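Local atomic coordinates of PATF (Prochloron didemni, PDB entry 4BG2), a protein that probably acts in the patellamide pathway of cyanobactin biosynthesis as a member of the prenyltransferase family. Residues F84-L87 with D88-S92; L125-K128 with L129-S133; D163-T166 with R167-R171; I281-E285 with T286-K290. All coordinates share one frame; numbering follows the deposited sequence.

Contact 1 of 4, residues F84-L87 with D88-S92; sequences FKLL and DKIDS
Phe84 O receives Asp88 N at 2.9 Å, the first of four alpha-helical i to i+4 bonds in the last turns of helix 79-91. The carboxylate carbon of Asp88 also lies close to this carbonyl oxygen. The ring of Phe84 itself turns off to helix 101-110, where it meets Asp104 and Ala107. Lys85 O takes Lys89 N at 3.1 Å, and Lys89 CG rests against the same oxygen. Leu86 makes the side-chain contact. Its CG is anti to the backbone N (chi1 179°), which carries the branch along the helix toward Ile90. Leu86 CG and Ile90 CD1 come within 3.7 Å, the two side chains crossing at a slant. In the backbone of the same pair, Ile90 N is bonded to Leu86 O at 3.0 Å. Leu87 O closes the series with Asp91 N at 2.9 Å. Leu87 and Ile90 both touch Val134 of strand 133-140, while Asp88 and Asp91 form salt bridges to Arg100. The turn is therefore amphipathic. Leu87 and Ile90 pack the helix against the barrel wall, and two carboxylates three residues apart share one guanidinium, which probably eases the repulsion between them.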
ATOM      1  N   PHE A  84      13.643  -9.234   3.069  1.00 28.94           N
ATOM      2  CA  PHE A  84      14.546  -9.693   4.128  1.00 31.07           C
ATOM      3  C   PHE A  84      15.815  -8.865   4.195  1.00 32.26           C
ATOM      4  O   PHE A  84      16.247  -8.526   5.278  1.00 33.64           O
ATOM      5  CB  PHE A  84      14.855 -11.189   3.974  1.00 32.89           C
ATOM      6  CG  PHE A  84      13.649 -12.080   4.189  1.00 33.41           C
ATOM      7  CD1 PHE A  84      12.813 -11.913   5.283  1.00 33.59           C
ATOM      8  CD2 PHE A  84      13.362 -13.091   3.304  1.00 35.90           C
ATOM      9  CE1 PHE A  84      11.724 -12.739   5.494  1.00 33.86           C
ATOM     10  CE2 PHE A  84      12.282 -13.932   3.510  1.00 35.98           C
ATOM     11  CZ  PHE A  84      11.449 -13.744   4.591  1.00 35.01           C
ATOM     12  N   LYS A  85      16.419  -8.538   3.053  1.00 33.96           N
ATOM     13  CA  LYS A  85      17.589  -7.644   3.039  1.00 35.98           C
ATOM     14  C   LYS A  85      17.295  -6.308   3.688  1.00 32.87           C
ATOM     15  O   LYS A  85      18.111  -5.786   4.427  1.00 31.99           O
ATOM     16  CB  LYS A  85      18.039  -7.337   1.619  1.00 40.08           C
ATOM     17  CG  LYS A  85      18.939  -8.375   0.966  1.00 46.15           C
ATOM     18  CD  LYS A  85      19.016  -8.067  -0.532  1.00 47.98           C
ATOM     19  CE  LYS A  85      20.275  -8.588  -1.178  1.00 51.18           C
ATOM     20  NZ  LYS A  85      20.447 -10.043  -0.911  1.00 54.31           N
ATOM     21  N   LEU A  86      16.132  -5.743   3.374  1.00 30.35           N
ATOM     22  CA  LEU A  86      15.742  -4.437   3.902  1.00 29.74           C
ATOM     23  C   LEU A  86      15.561  -4.501   5.403  1.00 28.94           C
ATOM     24  O   LEU A  86      16.078  -3.647   6.137  1.00 29.16           O
ATOM     25  CB  LEU A  86      14.445  -3.946   3.243  1.00 29.42           C
ATOM     26  CG  LEU A  86      13.914  -2.598   3.712  1.00 30.53           C
ATOM     27  CD1 LEU A  86      14.942  -1.518   3.418  1.00 32.26           C
ATOM     28  CD2 LEU A  86      12.564  -2.274   3.062  1.00 29.60           C
ATOM     29  N   LEU A  87      14.837  -5.515   5.859  1.00 29.01           N
ATOM     30  CA  LEU A  87      14.613  -5.730   7.279  1.00 30.18           C
ATOM     31  C   LEU A  87      15.934  -5.917   8.034  1.00 32.83           C
ATOM     32  O   LEU A  87      16.077  -5.402   9.130  1.00 32.26           O
ATOM     33  CB  LEU A  87      13.690  -6.915   7.518  1.00 31.75           C
ATOM     34  CG  LEU A  87      12.223  -6.776   7.076  1.00 31.96           C
ATOM     35  CD1 LEU A  87      11.523  -8.105   7.188  1.00 32.09           C
ATOM     36  CD2 LEU A  87      11.480  -5.739   7.895  1.00 33.15           C
ATOM     37  N   ASP A  88      16.874  -6.660   7.459  1.00 34.48           N
ATOM     38  CA  ASP A  88      18.206  -6.846   8.072  1.00 38.53           C
ATOM     39  C   ASP A  88      18.935  -5.521   8.210  1.00 39.59           C
ATOM     40  O   ASP A  88      19.463  -5.213   9.264  1.00 37.89           O
ATOM     41  CB  ASP A  88      19.069  -7.824   7.265  1.00 41.10           C
ATOM     42  CG  ASP A  88      18.635  -9.277   7.430  1.00 44.49           C
ATOM     43  OD1 ASP A  88      17.825  -9.586   8.333  1.00 47.46           O
ATOM     44  OD2 ASP A  88      19.093 -10.127   6.626  1.00 48.94           O
ATOM     45  N   LYS A  89      18.935  -4.710   7.163  1.00 42.04           N
ATOM     46  CA  LYS A  89      19.562  -3.393   7.265  1.00 46.34           C
ATOM     47  C   LYS A  89      18.891  -2.494   8.331  1.00 44.79           C
ATOM     48  O   LYS A  89      19.562  -1.835   9.119  1.00 49.77           O
ATOM     49  CB  LYS A  89      19.615  -2.717   5.892  1.00 48.54           C
ATOM     50  CG  LYS A  89      20.408  -3.550   4.891  1.00 52.09           C
ATOM     51  CD  LYS A  89      21.245  -2.765   3.895  1.00 55.15           C
ATOM     52  CE  LYS A  89      22.536  -3.517   3.603  1.00 59.82           C
ATOM     53  NZ  LYS A  89      23.446  -2.638   2.827  1.00 64.26           N
ATOM     54  N   ILE A  90      17.579  -2.535   8.424  1.00 42.16           N
ATOM     55  CA  ILE A  90      16.872  -1.667   9.363  1.00 43.06           C
ATOM     56  C   ILE A  90      17.047  -2.122  10.813  1.00 46.80           C
ATOM     57  O   ILE A  90      17.219  -1.303  11.711  1.00 45.74           O
ATOM     58  CB  ILE A  90      15.394  -1.540   8.952  1.00 41.22           C
ATOM     59  CG1 ILE A  90      15.326  -0.703   7.668  1.00 39.73           C
ATOM     60  CG2 ILE A  90      14.555  -0.903  10.054  1.00 43.60           C
ATOM     61  CD1 ILE A  90      14.027  -0.811   6.921  1.00 38.66           C
ATOM     62  N   ASP A  91      16.986  -3.423  11.036  1.00 49.45           N
ATOM     63  CA  ASP A  91      17.056  -3.962  12.390  1.00 54.80           C
ATOM     64  C   ASP A  91      18.389  -3.612  13.037  1.00 60.94           C
ATOM     65  O   ASP A  91      18.429  -3.243  14.217  1.00 67.27           O
ATOM     66  CB  ASP A  91      16.845  -5.476  12.389  1.00 54.83           C
ATOM     67  CG  ASP A  91      15.765  -5.915  13.361  1.00 56.20           C
ATOM     68  OD1 ASP A  91      15.659  -5.344  14.473  1.00 58.60           O
ATOM     69  OD2 ASP A  91      15.027  -6.864  13.019  1.00 61.12           O
ATOM     70  N   SER A  92      19.468  -3.671  12.255  1.00 62.48           N
ATOM     71  CA  SER A  92      20.788  -3.365  12.772  1.00 64.55           C
ATOM     72  C   SER A  92      20.994  -1.897  13.179  1.00 65.91           C
ATOM     73  O   SER A  92      22.048  -1.550  13.714  1.00 65.82           O
ATOM     74  CB  SER A  92      21.876  -3.789  11.782  1.00 66.76           C
ATOM     75  OG  SER A  92      21.564  -3.424  10.471  1.00 66.74           O
TER

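Contact 2 of 4, residues L125-K128 with L129-S133; sequences LGSK and LEDSS
Ser132 OG reaches back to Gly126 N across the hairpin connection between the antiparallel barrel strands 116-124 and 133-140, a loop that includes the short 3-10 turn 129-131. Hydrogen bonds come first. Gly126 N donates a hydrogen bond to Ser132 OG at 2.7 Å, and the N-H points almost straight at the oxygen (177°). Ser132 OG in turn donates weakly to Lys128 O at 3.3 Å. One hydroxyl thus ties two backbone groups of the loop together. Its place follows from the first torsion of Ser132, which sets OG anti to the carbonyl carbon (chi1 -64°). Lys128 O also accepts Asp131 N at 3.0 Å, the donor lying well above the carbonyl plane.

The charged contact is a salt bridge. Lys128 NZ approaches Asp131 OD1 at 3.1 Å from above the carboxylate plane, about 55° out of it. The lysine chain runs extended until its last torsion, which bends NZ toward the acid. Glu130 lies across the lysine at about a right angle, and its charge may add to the local attraction.

Van der Waals contact is slight. Leu129 packs outside the loop on Phe32 and Val96, and Leu125 on Pro33. Within the loop, Leu125 CD1 lies 3.6 Å from Ser132 OG, a methyl group beside the hydroxyl that bonds Gly126.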
ATOM      1  N   LEU A 125       7.854   6.782   6.663  1.00 31.59           N
ATOM      2  CA  LEU A 125       8.464   7.681   7.637  1.00 34.59           C
ATOM      3  C   LEU A 125       7.366   8.283   8.514  1.00 35.67           C
ATOM      4  O   LEU A 125       6.389   8.768   7.992  1.00 31.79           O
ATOM      5  CB  LEU A 125       9.183   8.836   6.908  1.00 38.75           C
ATOM      6  CG  LEU A 125      10.491   9.443   7.395  1.00 46.42           C
ATOM      7  CD1 LEU A 125      11.371   8.398   8.061  1.00 48.38           C
ATOM      8  CD2 LEU A 125      11.234  10.118   6.237  1.00 48.25           C
ATOM      9  N   GLY A 126       7.534   8.236   9.837  1.00 37.00           N
ATOM     10  CA  GLY A 126       6.651   8.934  10.760  1.00 38.73           C
ATOM     11  C   GLY A 126       7.284  10.223  11.230  1.00 39.95           C
ATOM     12  O   GLY A 126       8.374  10.588  10.783  1.00 40.39           O
ATOM     13  N   SER A 127       6.638  10.885  12.182  1.00 42.98           N
ATOM     14  CA  SER A 127       7.172  12.114  12.779  1.00 46.01           C
ATOM     15  C   SER A 127       8.451  11.883  13.572  1.00 46.87           C
ATOM     16  O   SER A 127       9.256  12.802  13.740  1.00 47.38           O
ATOM     17  CB  SER A 127       6.128  12.744  13.688  1.00 48.20           C
ATOM     18  OG  SER A 127       5.717  11.796  14.652  1.00 51.94           O
ATOM     19  N   LYS A 128       8.625  10.666  14.071  1.00 45.43           N
ATOM     20  CA  LYS A 128       9.856  10.282  14.753  1.00 47.50           C
ATOM     21  C   LYS A 128      10.212   8.852  14.432  1.00 43.22           C
ATOM     22  O   LYS A 128       9.386   8.109  13.897  1.00 40.58           O
ATOM     23  CB  LYS A 128       9.725  10.485  16.264  1.00 54.40           C
ATOM     24  CG  LYS A 128       8.425   9.992  16.854  1.00 57.41           C
ATOM     25  CD  LYS A 128       8.309  10.431  18.289  1.00 64.14           C
ATOM     26  CE  LYS A 128       6.917  10.233  18.850  1.00 65.94           C
ATOM     27  NZ  LYS A 128       6.514   8.807  18.789  1.00 65.05           N
ATOM     28  N   LEU A 129      11.443   8.480  14.749  1.00 41.68           N
ATOM     29  CA  LEU A 129      11.976   7.162  14.426  1.00 42.70           C
ATOM     30  C   LEU A 129      11.006   6.019  14.807  1.00 40.85           C
ATOM     31  O   LEU A 129      10.701   5.168  13.989  1.00 38.44           O
ATOM     32  CB  LEU A 129      13.341   6.965  15.115  1.00 46.50           C
ATOM     33  CG  LEU A 129      14.078   5.649  14.862  1.00 46.45           C
ATOM     34  CD1 LEU A 129      14.375   5.473  13.387  1.00 45.10           C
ATOM     35  CD2 LEU A 129      15.368   5.616  15.672  1.00 51.20           C
ATOM     36  N   GLU A 130      10.499   6.056  16.032  1.00 41.09           N
ATOM     37  CA  GLU A 130       9.677   4.991  16.582  1.00 41.72           C
ATOM     38  C   GLU A 130       8.295   4.876  15.928  1.00 41.33           C
ATOM     39  O   GLU A 130       7.682   3.825  16.006  1.00 42.04           O
ATOM     40  CB  GLU A 130       9.546   5.171  18.102  1.00 44.47           C
ATOM     41  CG  GLU A 130      10.888   5.069  18.838  1.00 46.42           C
ATOM     42  CD  GLU A 130      11.765   6.336  18.745  1.00 49.20           C
ATOM     43  OE1 GLU A 130      11.259   7.398  18.286  1.00 48.15           O
ATOM     44  OE2 GLU A 130      12.963   6.274  19.150  1.00 48.22           O
ATOM     45  N   ASP A 131       7.839   5.921  15.239  1.00 39.77           N
ATOM     46  CA  ASP A 131       6.596   5.872  14.462  1.00 38.21           C
ATOM     47  C   ASP A 131       6.787   5.482  13.008  1.00 33.50           C
ATOM     48  O   ASP A 131       5.821   5.403  12.282  1.00 32.30           O
ATOM     49  CB  ASP A 131       5.904   7.231  14.427  1.00 43.73           C
ATOM     50  CG  ASP A 131       5.224   7.575  15.706  1.00 50.15           C
ATOM     51  OD1 ASP A 131       5.351   6.806  16.687  1.00 58.16           O
ATOM     52  OD2 ASP A 131       4.554   8.638  15.726  1.00 57.83           O
ATOM     53  N   SER A 132       8.025   5.302  12.560  1.00 30.89           N
ATOM     54  CA  SER A 132       8.275   4.937  11.186  1.00 27.91           C
ATOM     55  C   SER A 132       8.136   3.450  11.048  1.00 25.11           C
ATOM     56  O   SER A 132       8.137   2.741  12.041  1.00 26.31           O
ATOM     57  CB  SER A 132       9.663   5.431  10.763  1.00 29.43           C
ATOM     58  OG  SER A 132       9.666   6.856  10.813  1.00 30.25           O
ATOM     59  N   SER A 133       7.970   2.969   9.829  1.00 23.44           N
ATOM     60  CA  SER A 133       7.723   1.565   9.632  1.00 22.89           C
ATOM     61  C   SER A 133       8.277   1.070   8.324  1.00 21.83           C
ATOM     62  O   SER A 133       8.539   1.854   7.395  1.00 21.55           O
ATOM     63  CB  SER A 133       6.194   1.298   9.675  1.00 24.14           C
ATOM     64  OG  SER A 133       5.561   1.957   8.580  1.00 23.08           O
TER

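Contact 3 of 4, residues D163-T166 with R167-R171; sequences DELT and RVLLR
Helix 163-172 is one of the helices packed outside the antiparallel barrel, and here residues three and four apart meet along its turns. Leu165 meets Leu169 on the buried side. Leu165 CD1 lies 4.1 Å from Leu169 CG, and the two side chains slant across each other. With chi1 at -178°, Leu165 CG stands opposite its own nitrogen and CD1 comes to rest against Leu169. The same CD1 lies 4.3 Å from Val168 CB, so it is flanked by two later residues.

Leu169 also packs on Leu154 of helix 147-157 and on Pro192 of strand 186-194. Its place between helix and barrel is thus filled from several sides. With an alanine here, Leu165 CD1 would probably keep only Val168 of these two neighbours, and a gap is likely to open toward Leu154 and Pro192.

Backbone bonds join the same turns. Leu169 N reaches Leu165 O at 2.9 Å. Arg167 N is bonded to Asp163 O at 3.1 Å and Val168 N to Glu164 O at 3.2 Å.

On the next flank Thr166 and Leu170 run alongside each other in one direction. The hydroxyl of Thr166 is turned back to Ser162 O, which leaves its methyl for Leu170. Further on, Arg171 CG sits over one face of the Arg167 guanidinium, off toward its rim. At the apolar end of the threonine, Thr166 CG2 meets Leu170 CD1 at 3.9 Å.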
ATOM      1  N   ASP A 163     -19.521 -13.537  10.994  1.00 46.63           N
ATOM      2  CA  ASP A 163     -19.665 -14.550   9.943  1.00 46.51           C
ATOM      3  C   ASP A 163     -19.570 -13.921   8.548  1.00 44.13           C
ATOM      4  O   ASP A 163     -18.767 -14.362   7.719  1.00 42.38           O
ATOM      5  CB  ASP A 163     -21.019 -15.261  10.069  1.00 49.89           C
ATOM      6  CG  ASP A 163     -21.075 -16.237  11.241  1.00 53.53           C
ATOM      7  OD1 ASP A 163     -20.003 -16.593  11.779  1.00 54.43           O
ATOM      8  OD2 ASP A 163     -22.195 -16.668  11.603  1.00 55.76           O
ATOM      9  N   GLU A 164     -20.388 -12.894   8.307  1.00 41.67           N
ATOM     10  CA  GLU A 164     -20.408 -12.179   7.024  1.00 40.88           C
ATOM     11  C   GLU A 164     -19.028 -11.587   6.625  1.00 38.59           C
ATOM     12  O   GLU A 164     -18.562 -11.745   5.494  1.00 36.56           O
ATOM     13  CB  GLU A 164     -21.452 -11.071   7.088  1.00 42.52           C
ATOM     14  CG  GLU A 164     -21.736 -10.369   5.764  1.00 43.82           C
ATOM     15  CD  GLU A 164     -22.675  -9.156   5.910  1.00 46.29           C
ATOM     16  OE1 GLU A 164     -22.975  -8.733   7.054  1.00 46.53           O
ATOM     17  OE2 GLU A 164     -23.102  -8.611   4.865  1.00 48.12           O
ATOM     18  N   LEU A 165     -18.385 -10.896   7.557  1.00 36.89           N
ATOM     19  CA  LEU A 165     -17.092 -10.288   7.260  1.00 36.20           C
ATOM     20  C   LEU A 165     -15.992 -11.364   7.126  1.00 34.62           C
ATOM     21  O   LEU A 165     -15.122 -11.250   6.290  1.00 33.71           O
ATOM     22  CB  LEU A 165     -16.744  -9.252   8.327  1.00 36.11           C
ATOM     23  CG  LEU A 165     -15.444  -8.485   8.148  1.00 37.70           C
ATOM     24  CD1 LEU A 165     -15.300  -7.935   6.724  1.00 37.43           C
ATOM     25  CD2 LEU A 165     -15.388  -7.365   9.188  1.00 37.80           C
ATOM     26  N   THR A 166     -16.057 -12.418   7.924  1.00 35.80           N
ATOM     27  CA  THR A 166     -15.079 -13.488   7.812  1.00 37.18           C
ATOM     28  C   THR A 166     -15.056 -14.067   6.411  1.00 38.23           C
ATOM     29  O   THR A 166     -13.985 -14.272   5.837  1.00 37.19           O
ATOM     30  CB  THR A 166     -15.340 -14.601   8.842  1.00 38.57           C
ATOM     31  OG1 THR A 166     -15.253 -14.040  10.152  1.00 39.20           O
ATOM     32  CG2 THR A 166     -14.315 -15.741   8.720  1.00 38.79           C
ATOM     33  N   ARG A 167     -16.239 -14.299   5.847  1.00 40.55           N
ATOM     34  CA  ARG A 167     -16.351 -14.810   4.475  1.00 42.97           C
ATOM     35  C   ARG A 167     -15.810 -13.822   3.445  1.00 37.90           C
ATOM     36  O   ARG A 167     -15.144 -14.225   2.504  1.00 35.78           O
ATOM     37  CB  ARG A 167     -17.809 -15.186   4.140  1.00 48.16           C
ATOM     38  CG  ARG A 167     -18.352 -16.325   5.004  1.00 56.82           C
ATOM     39  CD  ARG A 167     -17.616 -17.647   4.770  1.00 62.72           C
ATOM     40  NE  ARG A 167     -17.836 -18.145   3.407  1.00 67.78           N
ATOM     41  CZ  ARG A 167     -17.033 -18.985   2.753  1.00 72.41           C
ATOM     42  NH1 ARG A 167     -15.916 -19.447   3.320  1.00 76.19           N
ATOM     43  NH2 ARG A 167     -17.346 -19.355   1.513  1.00 71.64           N
ATOM     44  N   VAL A 168     -16.103 -12.538   3.616  1.00 35.86           N
ATOM     45  CA  VAL A 168     -15.516 -11.523   2.745  1.00 34.45           C
ATOM     46  C   VAL A 168     -13.991 -11.612   2.793  1.00 33.31           C
ATOM     47  O   VAL A 168     -13.324 -11.583   1.754  1.00 32.32           O
ATOM     48  CB  VAL A 168     -15.965 -10.095   3.121  1.00 34.17           C
ATOM     49  CG1 VAL A 168     -15.212  -9.073   2.305  1.00 33.27           C
ATOM     50  CG2 VAL A 168     -17.485  -9.919   2.928  1.00 36.46           C
ATOM     51  N   LEU A 169     -13.439 -11.701   3.994  1.00 33.27           N
ATOM     52  CA  LEU A 169     -11.975 -11.765   4.155  1.00 33.17           C
ATOM     53  C   LEU A 169     -11.406 -13.074   3.598  1.00 34.10           C
ATOM     54  O   LEU A 169     -10.372 -13.077   2.944  1.00 32.78           O
ATOM     55  CB  LEU A 169     -11.587 -11.604   5.632  1.00 32.66           C
ATOM     56  CG  LEU A 169     -12.033 -10.297   6.261  1.00 33.13           C
ATOM     57  CD1 LEU A 169     -11.646 -10.211   7.721  1.00 34.76           C
ATOM     58  CD2 LEU A 169     -11.480  -9.102   5.494  1.00 32.33           C
ATOM     59  N   LEU A 170     -12.078 -14.190   3.863  1.00 37.91           N
ATOM     60  CA  LEU A 170     -11.568 -15.492   3.412  1.00 40.68           C
ATOM     61  C   LEU A 170     -11.631 -15.635   1.883  1.00 42.56           C
ATOM     62  O   LEU A 170     -10.766 -16.280   1.292  1.00 45.63           O
ATOM     63  CB  LEU A 170     -12.342 -16.641   4.070  1.00 43.82           C
ATOM     64  CG  LEU A 170     -12.026 -17.007   5.525  1.00 44.93           C
ATOM     65  CD1 LEU A 170     -12.941 -18.132   5.996  1.00 47.36           C
ATOM     66  CD2 LEU A 170     -10.566 -17.409   5.678  1.00 45.73           C
ATOM     67  N   ARG A 171     -12.639 -15.028   1.249  1.00 42.39           N
ATOM     68  CA  ARG A 171     -12.887 -15.221  -0.180  1.00 43.81           C
ATOM     69  C   ARG A 171     -12.339 -14.110  -1.089  1.00 40.74           C
ATOM     70  O   ARG A 171     -11.862 -14.411  -2.173  1.00 42.25           O
ATOM     71  CB  ARG A 171     -14.386 -15.367  -0.453  1.00 49.13           C
ATOM     72  CG  ARG A 171     -15.072 -16.571   0.196  1.00 54.68           C
ATOM     73  CD  ARG A 171     -14.476 -17.913  -0.205  1.00 60.90           C
ATOM     74  NE  ARG A 171     -14.265 -18.033  -1.654  1.00 67.53           N
ATOM     75  CZ  ARG A 171     -13.627 -19.046  -2.249  1.00 71.31           C
ATOM     76  NH1 ARG A 171     -13.135 -20.055  -1.538  1.00 73.18           N
ATOM     77  NH2 ARG A 171     -13.481 -19.055  -3.567  1.00 72.50           N
TER

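Contact 4 of 4, residues I281-E285 with T286-K290; sequences IAVTE and TELEK
Thr284 and Glu287 meet where strand 276-284 gives way to the short helix 285-288. From Thr284 CB, the nearest atom ahead is Thr286 N at 4.0 Å, a van der Waals approach. Next comes OG1, held between the backbone N and the carbonyl carbon (chi1 63°). That torsion turns the hydroxyl oxygen to the helix start, where Thr284 OG1 accepts Glu287 N at 3.0 Å with an N-H...O angle of 155°. Glu287 CB lies beside the same oxygen. The backbone adds a second grip, as Leu288 N bonds to Thr284 O at 3.0 Å.

A valine in place of Thr284 would probably leave Glu287 N without its side-chain acceptor and the first turn less firmly held.

Val283 supports the junction from the strand. Val283 CG2 touches Glu287 CB at 3.6 Å, and Val283 CG1 meets Leu288 CG at 3.9 Å, the valine lying roughly at right angles to both side chains. Leu288 also packs on Phe245 of strand 242-247 and on Val220 and Ile223 of helix 218-223. The carboxylate of Glu287 turns away to Glu294 N and Asn295, and also forms a salt bridge with Lys290. The arrangement is a threonine N-cap at a strand-to-helix junction, within the connection between neighbouring barrel strands.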
ATOM      1  N   ILE A 281      -7.410   7.100  -3.081  1.00 27.41           N
ATOM      2  CA  ILE A 281      -7.677   7.735  -1.829  1.00 27.54           C
ATOM      3  C   ILE A 281      -8.015   6.658  -0.810  1.00 25.02           C
ATOM      4  O   ILE A 281      -8.866   5.817  -1.054  1.00 23.88           O
ATOM      5  CB  ILE A 281      -8.842   8.722  -1.940  1.00 28.09           C
ATOM      6  CG1 ILE A 281      -8.536   9.762  -3.005  1.00 30.34           C
ATOM      7  CG2 ILE A 281      -9.104   9.391  -0.585  1.00 29.14           C
ATOM      8  CD1 ILE A 281      -7.298  10.604  -2.730  1.00 30.71           C
ATOM      9  N   ALA A 282      -7.355   6.728   0.341  1.00 24.31           N
ATOM     10  CA  ALA A 282      -7.615   5.807   1.451  1.00 23.36           C
ATOM     11  C   ALA A 282      -8.198   6.614   2.585  1.00 23.00           C
ATOM     12  O   ALA A 282      -7.589   7.600   3.036  1.00 23.38           O
ATOM     13  CB  ALA A 282      -6.333   5.102   1.878  1.00 22.20           C
ATOM     14  N   VAL A 283      -9.375   6.195   3.035  1.00 23.24           N
ATOM     15  CA  VAL A 283     -10.175   6.957   3.978  1.00 24.45           C
ATOM     16  C   VAL A 283     -11.135   6.026   4.716  1.00 24.77           C
ATOM     17  O   VAL A 283     -11.551   5.022   4.174  1.00 24.24           O
ATOM     18  CB  VAL A 283     -10.884   8.124   3.220  1.00 26.30           C
ATOM     19  CG1 VAL A 283     -11.864   7.615   2.176  1.00 27.40           C
ATOM     20  CG2 VAL A 283     -11.584   9.074   4.181  1.00 27.73           C
ATOM     21  N   THR A 284     -11.463   6.324   5.963  1.00 25.97           N
ATOM     22  CA  THR A 284     -12.479   5.550   6.680  1.00 27.11           C
ATOM     23  C   THR A 284     -13.900   5.994   6.281  1.00 28.81           C
ATOM     24  O   THR A 284     -14.111   7.112   5.818  1.00 28.90           O
ATOM     25  CB  THR A 284     -12.365   5.701   8.198  1.00 26.97           C
ATOM     26  OG1 THR A 284     -12.595   7.057   8.535  1.00 29.53           O
ATOM     27  CG2 THR A 284     -10.982   5.250   8.701  1.00 27.48           C
ATOM     28  N   GLU A 285     -14.856   5.097   6.461  1.00 29.98           N
ATOM     29  CA  GLU A 285     -16.282   5.419   6.301  1.00 32.75           C
ATOM     30  C   GLU A 285     -16.639   6.699   7.052  1.00 33.00           C
ATOM     31  O   GLU A 285     -17.258   7.600   6.491  1.00 32.23           O
ATOM     32  CB  GLU A 285     -17.138   4.276   6.850  1.00 34.32           C
ATOM     33  CG  GLU A 285     -18.612   4.349   6.444  1.00 37.86           C
ATOM     34  CD  GLU A 285     -19.421   3.190   6.988  1.00 41.35           C
ATOM     35  OE1 GLU A 285     -18.979   2.530   7.960  1.00 44.56           O
ATOM     36  OE2 GLU A 285     -20.504   2.928   6.446  1.00 46.28           O
ATOM     37  N   THR A 286     -16.234   6.741   8.326  1.00 33.07           N
ATOM     38  CA  THR A 286     -16.486   7.871   9.219  1.00 34.90           C
ATOM     39  C   THR A 286     -15.959   9.184   8.646  1.00 34.68           C
ATOM     40  O   THR A 286     -16.636  10.185   8.684  1.00 34.59           O
ATOM     41  CB  THR A 286     -15.802   7.632  10.587  1.00 34.95           C
ATOM     42  OG1 THR A 286     -16.442   6.534  11.254  1.00 34.68           O
ATOM     43  CG2 THR A 286     -15.875   8.898  11.476  1.00 35.92           C
ATOM     44  N   GLU A 287     -14.735   9.171   8.123  1.00 34.94           N
ATOM     45  CA  GLU A 287     -14.142  10.393   7.588  1.00 36.34           C
ATOM     46  C   GLU A 287     -14.795  10.816   6.273  1.00 37.38           C
ATOM     47  O   GLU A 287     -14.795  12.000   5.939  1.00 41.78           O
ATOM     48  CB  GLU A 287     -12.640  10.241   7.424  1.00 36.52           C
ATOM     49  CG  GLU A 287     -11.941  11.485   6.890  1.00 39.34           C
ATOM     50  CD  GLU A 287     -11.840  12.612   7.912  1.00 41.28           C
ATOM     51  OE1 GLU A 287     -11.937  12.353   9.133  1.00 40.98           O
ATOM     52  OE2 GLU A 287     -11.662  13.763   7.475  1.00 48.23           O
ATOM     53  N   LEU A 288     -15.322   9.860   5.520  1.00 37.25           N
ATOM     54  CA  LEU A 288     -16.064  10.161   4.283  1.00 39.63           C
ATOM     55  C   LEU A 288     -17.395  10.868   4.515  1.00 40.59           C
ATOM     56  O   LEU A 288     -17.919  11.488   3.601  1.00 40.40           O
ATOM     57  CB  LEU A 288     -16.377   8.893   3.494  1.00 39.58           C
ATOM     58  CG  LEU A 288     -15.595   8.621   2.221  1.00 42.35           C
ATOM     59  CD1 LEU A 288     -16.258   7.442   1.515  1.00 43.16           C
ATOM     60  CD2 LEU A 288     -15.526   9.833   1.288  1.00 42.81           C
ATOM     61  N   GLU A 289     -17.945  10.754   5.720  1.00 42.34           N
ATOM     62  CA  GLU A 289     -19.213  11.398   6.042  1.00 46.70           C
ATOM     63  C   GLU A 289     -19.069  12.920   6.153  1.00 47.40           C
ATOM     64  O   GLU A 289     -20.063  13.641   6.093  1.00 48.10           O
ATOM     65  CB  GLU A 289     -19.776  10.849   7.367  1.00 50.01           C
ATOM     66  CG  GLU A 289     -20.184   9.375   7.392  1.00 53.02           C
ATOM     67  CD  GLU A 289     -21.417   9.014   6.543  1.00 57.38           C
ATOM     68  OE1 GLU A 289     -21.467   9.372   5.346  1.00 58.89           O
ATOM     69  OE2 GLU A 289     -22.319   8.312   7.060  1.00 58.82           O
ATOM     70  N   LYS A 290     -17.841  13.401   6.337  1.00 45.71           N
ATOM     71  CA  LYS A 290     -17.573  14.823   6.562  1.00 49.11           C
ATOM     72  C   LYS A 290     -17.681  15.629   5.259  1.00 49.37           C
ATOM     73  O   LYS A 290     -17.546  15.080   4.179  1.00 46.00           O
ATOM     74  CB  LYS A 290     -16.181  15.020   7.206  1.00 47.72           C
ATOM     75  CG  LYS A 290     -15.969  14.399   8.596  1.00 50.25           C
ATOM     76  CD  LYS A 290     -14.470  14.346   8.907  1.00 50.60           C
ATOM     77  CE  LYS A 290     -14.083  14.313  10.387  1.00 51.29           C
ATOM     78  NZ  LYS A 290     -14.657  13.167  11.141  1.00 50.15           N
TER

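The four contacts follow one another along the chain in the order 1, 2, 3, 4, and none touches another. All belong to one closed barrel of antiparallel strands with helices packed outside. Contacts 1 and 3 lie within helices 79-91 and 163-172, their centres 34 Å apart. Contacts 2 and 4 lie at strand ends: contact 2 connects strands 116-124 and 133-140, and contact 4 follows strand 276-284. Contacts 1 and 2 are the closest pair, 16 Å between centres, and both adjoin strand 133-140. Contacts 1 and 4 fall on opposite sides of the chain's centre. Local helix packing and strand connections are thus spread around the barrel.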